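Local coordinates for putative protein (Neisseria meningitidis, PDB 2O3G) that is of unknown function but represents the C-terminal transporter-associated domain of a CBS-domain membrane protein and may bind flavin adenine dinucleotide, at residues L19-A24 with V86-L91; L34-Q39 with A66-W71. All coordinates share one frame; numbering follows the deposited sequence.

Contact 1 of 2, residues L19-A24 with V86-L91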
loop_
_atom_site.group_PDB
_atom_site.type_symbol
_atom_site.label_atom_id
_atom_site.label_comp_id
_atom_site.label_asym_id
_atom_site.label_seq_id
_atom_site.Cartn_x
_atom_site.Cartn_y
_atom_site.Cartn_z
ATOM N N LEU A 19 -3.670 11.495 -5.795
ATOM C CA LEU A 19 -3.126 10.734 -4.617
ATOM C C LEU A 19 -2.964 9.234 -4.788
ATOM O O LEU A 19 -3.681 8.403 -4.142
ATOM C CB LEU A 19 -4.018 10.915 -3.437
ATOM C CG LEU A 19 -3.890 12.276 -2.858
ATOM C CD1 LEU A 19 -5.210 12.292 -2.089
ATOM C CD2 LEU A 19 -2.618 12.384 -2.025
ATOM N N THR A 20 -2.053 8.862 -5.667
ATOM C CA THR A 20 -1.948 7.467 -5.976
ATOM C C THR A 20 -0.494 7.164 -6.205
ATOM O O THR A 20 0.279 7.996 -6.678
ATOM C CB THR A 20 -2.779 7.085 -7.235
ATOM O OG1 THR A 20 -2.357 7.920 -8.292
ATOM C CG2 THR A 20 -4.282 7.233 -7.027
ATOM N N VAL A 21 -0.121 5.957 -5.852
ATOM C CA VAL A 21 1.264 5.560 -6.020
ATOM C C VAL A 21 1.210 4.236 -6.680
ATOM O O VAL A 21 0.157 3.494 -6.673
ATOM C CB VAL A 21 2.013 5.370 -4.686
ATOM C CG1 VAL A 21 2.281 6.681 -4.053
ATOM C CG2 VAL A 21 1.233 4.503 -3.805
ATOM N N GLU A 22 2.360 3.949 -7.268
ATOM C CA GLU A 22 2.615 2.590 -7.683
ATOM C C GLU A 22 2.835 1.581 -6.566
ATOM O O GLU A 22 3.603 1.800 -5.598
ATOM C CB GLU A 22 3.743 2.543 -8.656
ATOM C CG GLU A 22 4.976 3.253 -8.192
ATOM C CD GLU A 22 6.132 3.010 -9.219
ATOM O OE1 GLU A 22 7.365 2.924 -8.784
ATOM O OE2 GLU A 22 5.746 2.881 -10.446
ATOM N N GLY A 23 2.111 0.485 -6.731
ATOM C CA GLY A 23 2.323 -0.760 -6.012
ATOM C C GLY A 23 3.732 -1.081 -5.529
ATOM O O GLY A 23 3.895 -1.766 -4.528
ATOM N N ALA A 24 4.727 -0.586 -6.213
ATOM C CA ALA A 24 6.040 -1.046 -6.008
ATOM C C ALA A 24 6.781 0.098 -5.479
ATOM O O ALA A 24 7.991 0.121 -5.518
ATOM C CB ALA A 24 6.663 -1.431 -7.363
ATOM N N VAL A 86 -1.950 2.317 -6.475
ATOM C CA VAL A 86 -2.795 2.365 -5.295
ATOM C C VAL A 86 -3.162 3.796 -4.894
ATOM O O VAL A 86 -2.390 4.770 -5.121
ATOM C CB VAL A 86 -2.291 1.398 -4.156
ATOM C CG1 VAL A 86 -0.926 0.936 -4.444
ATOM C CG2 VAL A 86 -2.347 2.045 -2.797
ATOM N N LYS A 87 -4.386 3.927 -4.405
ATOM C CA LYS A 87 -4.951 5.237 -3.991
ATOM C C LYS A 87 -4.877 5.336 -2.459
ATOM O O LYS A 87 -5.471 4.504 -1.755
ATOM C CB LYS A 87 -6.445 5.351 -4.421
ATOM C CG LYS A 87 -7.094 6.775 -4.219
ATOM C CD LYS A 87 -8.645 6.883 -4.299
ATOM C CE LYS A 87 -9.068 8.371 -4.665
ATOM N NZ LYS A 87 -8.029 9.283 -5.505
ATOM N N ILE A 88 -4.120 6.321 -1.962
ATOM C CA ILE A 88 -4.036 6.560 -0.538
ATOM C C ILE A 88 -5.098 7.591 -0.103
ATOM O O ILE A 88 -5.061 8.811 -0.572
ATOM C CB ILE A 88 -2.770 7.253 -0.125
ATOM C CG1 ILE A 88 -1.466 6.806 -0.791
ATOM C CG2 ILE A 88 -2.622 6.975 1.248
ATOM C CD1 ILE A 88 -1.060 5.409 -0.606
ATOM N N THR A 89 -6.019 7.158 0.774
ATOM C CA THR A 89 -6.808 8.102 1.566
ATOM C C THR A 89 -6.607 8.127 3.146
ATOM O O THR A 89 -5.822 7.322 3.681
ATOM C CB THR A 89 -8.267 8.071 1.172
ATOM O OG1 THR A 89 -8.905 6.827 1.511
ATOM C CG2 THR A 89 -8.425 8.396 -0.325
ATOM N N LYS A 90 -7.297 9.050 3.882
ATOM C CA LYS A 90 -7.229 9.160 5.367
ATOM C C LYS A 90 -8.342 8.408 6.164
ATOM O O LYS A 90 -9.510 8.384 5.758
ATOM C CB LYS A 90 -7.183 10.599 5.770
ATOM C CG LYS A 90 -5.846 11.058 6.169
ATOM C CD LYS A 90 -5.814 10.835 7.560
ATOM C CE LYS A 90 -4.443 10.758 8.171
ATOM N NZ LYS A 90 -4.888 9.973 9.408
ATOM N N LEU A 91 -8.035 7.714 7.252
ATOM C CA LEU A 91 -9.131 7.104 7.927
ATOM C C LEU A 91 -9.677 8.152 8.909
ATOM O O LEU A 91 -8.884 9.093 9.232
ATOM C CB LEU A 91 -8.712 5.823 8.582
ATOM C CG LEU A 91 -9.094 4.615 7.748
ATOM C CD1 LEU A 91 -9.993 5.017 6.649
ATOM C CD2 LEU A 91 -7.878 4.064 7.192
#

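Contact 2 of 2, residues L34-Q39 with A66-W71. With EDO (1,2-ethanediol), chain C.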
loop_
_atom_site.group_PDB
_atom_site.type_symbol
_atom_site.label_atom_id
_atom_site.label_comp_id
_atom_site.label_asym_id
_atom_site.label_seq_id
_atom_site.Cartn_x
_atom_site.Cartn_y
_atom_site.Cartn_z
ATOM N N LEU A 34 4.741 10.271 4.417
ATOM C CA LEU A 34 3.472 10.396 5.071
ATOM C C LEU A 34 3.613 10.291 6.635
ATOM O O LEU A 34 2.688 9.885 7.356
ATOM C CB LEU A 34 2.598 9.299 4.535
ATOM C CG LEU A 34 1.785 9.713 3.316
ATOM C CD1 LEU A 34 2.623 10.680 2.442
ATOM C CD2 LEU A 34 1.143 8.504 2.608
ATOM N N ASN A 35 4.785 10.568 7.180
ATOM C CA ASN A 35 5.104 10.034 8.520
ATOM C C ASN A 35 4.545 8.713 8.884
ATOM O O ASN A 35 4.026 8.584 9.980
ATOM C CB ASN A 35 4.679 11.031 9.574
ATOM C CG ASN A 35 5.539 12.230 9.492
ATOM O OD1 ASN A 35 6.646 12.112 8.953
ATOM N ND2 ASN A 35 5.065 13.403 9.934
ATOM N N LEU A 36 4.577 7.734 8.011
ATOM C CA LEU A 36 4.157 6.394 8.462
ATOM C C LEU A 36 5.112 5.822 9.482
ATOM O O LEU A 36 6.283 6.171 9.541
ATOM C CB LEU A 36 4.089 5.417 7.321
ATOM C CG LEU A 36 3.013 5.819 6.356
ATOM C CD1 LEU A 36 3.077 5.046 5.060
ATOM C CD2 LEU A 36 1.767 5.529 7.096
ATOM N N PRO A 37 4.636 4.877 10.276
ATOM C CA PRO A 37 5.568 4.528 11.298
ATOM C C PRO A 37 6.774 3.560 10.792
ATOM O O PRO A 37 6.614 2.687 9.952
ATOM C CB PRO A 37 4.658 3.827 12.281
ATOM C CG PRO A 37 3.786 3.037 11.448
ATOM C CD PRO A 37 3.457 4.008 10.303
ATOM N N GLN A 38 7.966 3.806 11.277
ATOM C CA GLN A 38 9.115 2.975 11.066
ATOM C C GLN A 38 8.845 1.491 11.193
ATOM O O GLN A 38 8.174 1.049 12.103
ATOM C CB GLN A 38 10.096 3.386 12.129
ATOM C CG GLN A 38 11.271 2.465 12.361
ATOM C CD GLN A 38 12.340 2.607 11.294
ATOM O OE1 GLN A 38 12.761 3.732 10.867
ATOM N NE2 GLN A 38 12.733 1.463 10.780
ATOM N N GLN A 39 9.369 0.706 10.273
ATOM C CA GLN A 39 9.276 -0.746 10.464
ATOM C C GLN A 39 10.449 -1.379 11.269
ATOM O O GLN A 39 11.555 -0.793 11.423
ATOM C CB GLN A 39 9.005 -1.492 9.144
ATOM C CG GLN A 39 9.493 -0.745 7.944
ATOM C CD GLN A 39 9.592 -1.601 6.684
ATOM O OE1 GLN A 39 10.615 -1.531 5.986
ATOM N NE2 GLN A 39 8.537 -2.399 6.375
ATOM N N ALA A 66 -6.537 -1.842 2.061
ATOM C CA ALA A 66 -6.100 -2.274 3.357
ATOM C C ALA A 66 -6.000 -1.070 4.141
ATOM O O ALA A 66 -5.431 -0.078 3.630
ATOM C CB ALA A 66 -4.696 -2.916 3.257
ATOM N N ASP A 67 -6.433 -1.130 5.387
ATOM C CA ASP A 67 -6.219 0.036 6.313
ATOM C C ASP A 67 -5.005 -0.144 7.193
ATOM O O ASP A 67 -4.878 -1.198 7.801
ATOM C CB ASP A 67 -7.448 0.260 7.227
ATOM C CG ASP A 67 -8.741 0.680 6.420
ATOM O OD1 ASP A 67 -9.827 0.827 7.036
ATOM O OD2 ASP A 67 -8.669 0.931 5.187
ATOM N N PHE A 68 -4.169 0.894 7.324
ATOM C CA PHE A 68 -2.937 0.789 8.030
ATOM C C PHE A 68 -2.530 2.108 8.735
ATOM O O PHE A 68 -2.318 3.094 8.074
ATOM C CB PHE A 68 -1.911 0.422 6.929
ATOM C CG PHE A 68 -0.461 0.238 7.391
ATOM C CD1 PHE A 68 -0.004 -1.016 7.803
ATOM C CD2 PHE A 68 0.428 1.294 7.323
ATOM C CE1 PHE A 68 1.371 -1.213 8.256
ATOM C CE2 PHE A 68 1.819 1.124 7.699
ATOM C CZ PHE A 68 2.268 -0.144 8.162
ATOM N N HIS A 69 -2.355 2.115 10.054
ATOM C CA HIS A 69 -1.936 3.290 10.754
ATOM C C HIS A 69 -2.582 4.584 10.312
ATOM O O HIS A 69 -1.880 5.597 10.143
ATOM C CB HIS A 69 -0.441 3.490 10.697
ATOM C CG HIS A 69 0.299 2.643 11.669
ATOM N ND1 HIS A 69 0.441 1.265 11.500
ATOM C CD2 HIS A 69 0.889 2.948 12.847
ATOM C CE1 HIS A 69 1.121 0.758 12.508
ATOM N NE2 HIS A 69 1.423 1.760 13.328
ATOM N N GLY A 70 -3.913 4.576 10.179
ATOM C CA GLY A 70 -4.624 5.809 9.919
ATOM C C GLY A 70 -4.804 6.145 8.440
ATOM O O GLY A 70 -5.283 7.215 8.129
ATOM N N TRP A 71 -4.365 5.267 7.544
ATOM C CA TRP A 71 -4.522 5.478 6.132
ATOM C C TRP A 71 -5.151 4.240 5.492
ATOM O O TRP A 71 -5.141 3.159 6.089
ATOM C CB TRP A 71 -3.207 5.698 5.513
ATOM C CG TRP A 71 -2.427 6.775 6.055
ATOM C CD1 TRP A 71 -1.689 6.739 7.138
ATOM C CD2 TRP A 71 -2.190 8.058 5.446
ATOM N NE1 TRP A 71 -1.008 7.956 7.318
ATOM C CE2 TRP A 71 -1.324 8.773 6.288
ATOM C CE3 TRP A 71 -2.716 8.705 4.327
ATOM C CZ2 TRP A 71 -0.916 10.057 6.026
ATOM C CZ3 TRP A 71 -2.279 10.001 4.040
ATOM C CH2 TRP A 71 -1.391 10.665 4.889
HETATM C C1 EDO C . -3.399 -1.080 12.288
HETATM O O1 EDO C . -3.294 0.092 11.463
HETATM C C2 EDO C . -2.022 -1.744 12.258
HETATM O O2 EDO C . -2.141 -2.855 11.374
HETATM O O HOH W 1 0.912 9.300 8.983
#

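Contact 1 of 2, residues L19-A24 with V86-L91
Val21 and Val86 form a hydrogen-bonded pair of an antiparallel ladder that places the short strand 20-22, one of the two outermost strands of the domain's four-stranded sheet, beside strand 82-90. The strand directions meet at 138°, well short of strictly antiparallel. Val21 N donates to Val86 O at 2.7 Å, although the placement of that oxygen is less certain; the reciprocal bond from Val86 N to Val21 O is modelled too short for its length to be trusted. Further along, Ile88 N donates to Leu19 O at 3.0 Å, the N-H···O angle being 147° and the donor tilted from the carbonyl plane. On the more buried face, Val21 CG2 lies 4.2 Å from Val86 CG1 and 4.0 Å from Ile88 CD1. The Val21 torsion sets this up: CG1 stands anti to the carbonyl carbon (chi1 -73°), leaving CG2 on the flank that meets both neighbours. Val86 CG1 also reaches Gly23 N at 3.8 Å, just past the strand. Val48 of helix 48-56 touches Val21 and Val86, and Ile88 touches Trp71 and Phe73 of strand 71-79. The face bearing Thr20 and Lys87, a non-hydrogen-bonded pair, is the more exposed one: both residues are partly open to solvent, whereas Val86 and Ile88 are buried. Here the Thr20 methyl CG2 rests against Lys87 CB at 3.9 Å, using the aliphatic base of the lysine; Thr20 OG1 is hydrogen-bonded to Arg85, and Lys87 NZ has weak links to Glu17 and Ser18. At the exposed margin, Leu19 brings CB to 3.7 Å from Ile88 O. Backbone bonds therefore set the register, whereas branched aliphatic groups join the edge strand to the side facing helix 48-56, while polar ends lie on the more exposed face.

Contact 2 of 2, residues L34-Q39 with A66-W71
The type I' turn from Phe68 to Trp71, which closes the hairpin between strands 65-68 and 71-79, is packed from one side by Leu34, Leu36 and Pro37 of an irregular loop. Two CH-pi contacts carry the meeting. Leu34 CD2 sits over one face of the Trp71 six-membered ring, 4.0 Å from its centroid and 10° off the normal, with CG 3.7 Å from Trp71 CH2. Pro37 CG covers one face of the His69 imidazole, while Pro37 CD is 4.2 Å from Phe68 CE2. Between them, Leu36 CD2 approaches Trp71 CD1 obliquely at 3.7 Å and lies at the edge of the Phe68 ring, 4.4 Å from CE2. The tryptophan's chi1 of -56° sets its ring carbon CG anti to the carbonyl carbon, which places the indole face against Leu34. In the indole plane, a water accepts from Trp71 NE1 at 2.9 Å and donates to Leu34 O, bridging the segments. A 1,2-ethanediol, probably from the crystallisation liquor, accepts from His69 N at 2.6 Å and also bonds Glu55. Aliphatic-aromatic packing thus holds loop to turn, and one water adds an indirect polar bridge.

The two contacts lie with their centres about 11 Å apart in the same domain, and contact 2 is nested in sequence within the long excursion that contact 1 closes. Both reach the antiparallel sheet: contact 1 adds strand 20-22 at one margin, and contact 2 packs a loop on the turn after strand 65-68, the other outermost strand. Helix 48-56 borders both, through Val48 and Leu51. They touch where Leu91 N probably hydrogen-bonds Gly70 O at 2.9 Å; Lys90 NZ shares that carbonyl and makes a cation-pi contact with Trp71. Strand 82-90 lies between strand 20-22 and the hairpin 65-68/71-79, so both contacts belong to one sheet and meet at the end of its last strand.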